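Side-chain contact in universal stress protein A-like protein (Arabidopsis thaliana, PDB 2GM3), which binds adenosine monophosphate and belongs to the universal stress protein A family, its wider cellular role being less certain: residues Lys37-Arg40 and Ser41-Asp45. Numbering follows the deposited sequence.
Sequences KIVR and SNTSD
The flat peptide joining Val39 to Arg40 meets Asn42 at its carbonyl oxygen, the donor standing 29° out of the carbonyl plane, while the two flat side-chain groups, the Arg40 guanidinium and the Asn42 amide, stay apart without stacking: Arg40 CZ is 7.6 Å from Asn42 CG. This is a type II' beta turn from Val39 to Asn42 that ends helix 25-39 and leads towards strand 46-54 of the parallel sheet. Its one hydrogen bond runs from Asn42 N to Val39 O at 3.0 Å and is clearly bent at the hydrogen. Arg40, with phi 55°, is the first residue to leave helical conformation, and the positive phi fits the second position of the type II' turn, which as a whole turns the chain back. Asn42 CB lies 3.5 Å from Val39 O. A type I turn follows from Asn42 to Asp45, closed by Asp45 N on Asn42 O at 3.1 Å.

On the apolar side, Val39 and Thr43 cross at about a right angle. Val39 CG1, placed anti to the backbone N (chi1 175°), touches Thr43 CG2 at 3.9 Å, and both side chains also pack on Val101.

The polar ends face a second subunit. Arg40 NE forms a salt bridge with Asp45 OD1 of the second subunit, a pairing that recurs reciprocally, and Arg40 NH1 bonds Thr6 OG1 of that subunit. Asn42 ND2 makes a weak hydrogen bond to the same Asp45 OD1 of the second subunit. The methyl carbon Thr43 CG2 also lies 3.9 Å from Arg40 O.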
ATOM      1  N   LYS A  37       0.165  -0.924 -12.575  1.00 59.70           N
ATOM      2  CA  LYS A  37      -1.207  -0.975 -12.063  1.00 58.73           C
ATOM      3  C   LYS A  37      -1.736   0.329 -11.502  1.00 58.14           C
ATOM      4  O   LYS A  37      -2.950   0.541 -11.512  1.00 57.66           O
ATOM      5  CB  LYS A  37      -1.400  -2.050 -10.993  1.00 58.38           C
ATOM      6  CG  LYS A  37      -0.816  -3.379 -11.309  1.00 58.62           C
ATOM      7  CD  LYS A  37      -1.594  -4.144 -12.303  1.00 58.69           C
ATOM      8  CE  LYS A  37      -1.086  -5.564 -12.358  1.00 60.73           C
ATOM      9  NZ  LYS A  37      -1.480  -6.237 -13.647  1.00 63.11           N
ATOM     10  N   ILE A  38      -0.849   1.194 -11.007  1.00 57.53           N
ATOM     11  CA  ILE A  38      -1.292   2.473 -10.421  1.00 57.44           C
ATOM     12  C   ILE A  38      -1.092   3.684 -11.341  1.00 56.94           C
ATOM     13  O   ILE A  38      -2.036   4.411 -11.608  1.00 57.16           O
ATOM     14  CB  ILE A  38      -0.672   2.734  -9.000  1.00 58.13           C
ATOM     15  CG1 ILE A  38      -0.884   1.524  -8.070  1.00 58.33           C
ATOM     16  CG2 ILE A  38      -1.160   4.077  -8.368  1.00 57.16           C
ATOM     17  CD1 ILE A  38      -2.066   1.618  -7.176  1.00 59.97           C
ATOM     18  N   VAL A  39       0.126   3.892 -11.823  1.00 56.59           N
ATOM     19  CA  VAL A  39       0.411   5.011 -12.712  1.00 55.75           C
ATOM     20  C   VAL A  39      -0.280   4.766 -14.049  1.00 55.79           C
ATOM     21  O   VAL A  39      -0.958   5.657 -14.567  1.00 55.85           O
ATOM     22  CB  VAL A  39       1.932   5.194 -12.921  1.00 55.81           C
ATOM     23  CG1 VAL A  39       2.203   6.294 -13.954  1.00 55.06           C
ATOM     24  CG2 VAL A  39       2.647   5.477 -11.593  1.00 54.64           C
ATOM     25  N   ARG A  40      -0.129   3.549 -14.586  1.00 55.61           N
ATOM     26  CA  ARG A  40      -0.715   3.183 -15.884  1.00 55.54           C
ATOM     27  C   ARG A  40      -0.239   4.178 -16.944  1.00 55.83           C
ATOM     28  O   ARG A  40       0.900   4.607 -16.900  1.00 56.17           O
ATOM     29  CB  ARG A  40      -2.259   3.090 -15.780  1.00 55.27           C
ATOM     30  CG  ARG A  40      -2.743   2.046 -14.708  1.00 55.35           C
ATOM     31  CD  ARG A  40      -4.256   2.017 -14.447  1.00 54.32           C
ATOM     32  NE  ARG A  40      -5.052   1.798 -15.661  1.00 52.90           N
ATOM     33  CZ  ARG A  40      -5.620   0.637 -16.018  1.00 51.62           C
ATOM     34  NH1 ARG A  40      -5.490  -0.465 -15.275  1.00 48.76           N
ATOM     35  NH2 ARG A  40      -6.325   0.581 -17.135  1.00 48.41           N
ATOM     36  N   SER A  41      -1.108   4.571 -17.865  1.00 56.08           N
ATOM     37  CA  SER A  41      -0.746   5.582 -18.869  1.00 56.32           C
ATOM     38  C   SER A  41      -0.854   7.016 -18.329  1.00 56.26           C
ATOM     39  O   SER A  41      -0.482   7.968 -19.008  1.00 56.10           O
ATOM     40  CB  SER A  41      -1.623   5.426 -20.095  1.00 55.82           C
ATOM     41  OG  SER A  41      -2.951   5.776 -19.756  1.00 56.83           O
ATOM     42  N   ASN A  42      -1.333   7.161 -17.097  1.00 56.39           N
ATOM     43  CA  ASN A  42      -1.593   8.485 -16.525  1.00 56.54           C
ATOM     44  C   ASN A  42      -0.382   9.063 -15.842  1.00 57.04           C
ATOM     45  O   ASN A  42      -0.385   9.315 -14.645  1.00 57.01           O
ATOM     46  CB  ASN A  42      -2.779   8.420 -15.577  1.00 55.95           C
ATOM     47  CG  ASN A  42      -4.050   8.081 -16.298  1.00 55.32           C
ATOM     48  OD1 ASN A  42      -4.387   8.719 -17.312  1.00 54.48           O
ATOM     49  ND2 ASN A  42      -4.749   7.051 -15.822  1.00 53.15           N
ATOM     50  N   THR A  43       0.649   9.306 -16.639  1.00 57.80           N
ATOM     51  CA  THR A  43       1.972   9.583 -16.115  1.00 58.35           C
ATOM     52  C   THR A  43       2.124  10.980 -15.538  1.00 58.79           C
ATOM     53  O   THR A  43       3.074  11.243 -14.806  1.00 59.39           O
ATOM     54  CB  THR A  43       3.050   9.286 -17.172  1.00 58.45           C
ATOM     55  OG1 THR A  43       2.652   9.866 -18.413  1.00 57.85           O
ATOM     56  CG2 THR A  43       3.186   7.770 -17.377  1.00 58.33           C
ATOM     57  N   SER A  44       1.197  11.875 -15.851  1.00 59.28           N
ATOM     58  CA  SER A  44       1.218  13.197 -15.223  1.00 59.65           C
ATOM     59  C   SER A  44       0.398  13.289 -13.935  1.00 59.79           C
ATOM     60  O   SER A  44       0.460  14.305 -13.233  1.00 60.21           O
ATOM     61  CB  SER A  44       0.854  14.263 -16.230  1.00 59.52           C
ATOM     62  OG  SER A  44       1.904  14.288 -17.170  1.00 60.76           O
ATOM     63  N   ASP A  45      -0.322  12.213 -13.611  1.00 59.55           N
ATOM     64  CA  ASP A  45      -1.154  12.177 -12.415  1.00 59.60           C
ATOM     65  C   ASP A  45      -0.365  11.706 -11.186  1.00 59.12           C
ATOM     66  O   ASP A  45      -0.835  11.794 -10.063  1.00 58.90           O
ATOM     67  CB  ASP A  45      -2.418  11.349 -12.692  1.00 59.74           C
ATOM     68  CG  ASP A  45      -3.463  12.130 -13.515  1.00 62.10           C
ATOM     69  OD1 ASP A  45      -4.441  12.639 -12.910  1.00 65.73           O
ATOM     70  OD2 ASP A  45      -3.320  12.264 -14.760  1.00 63.27           O
TER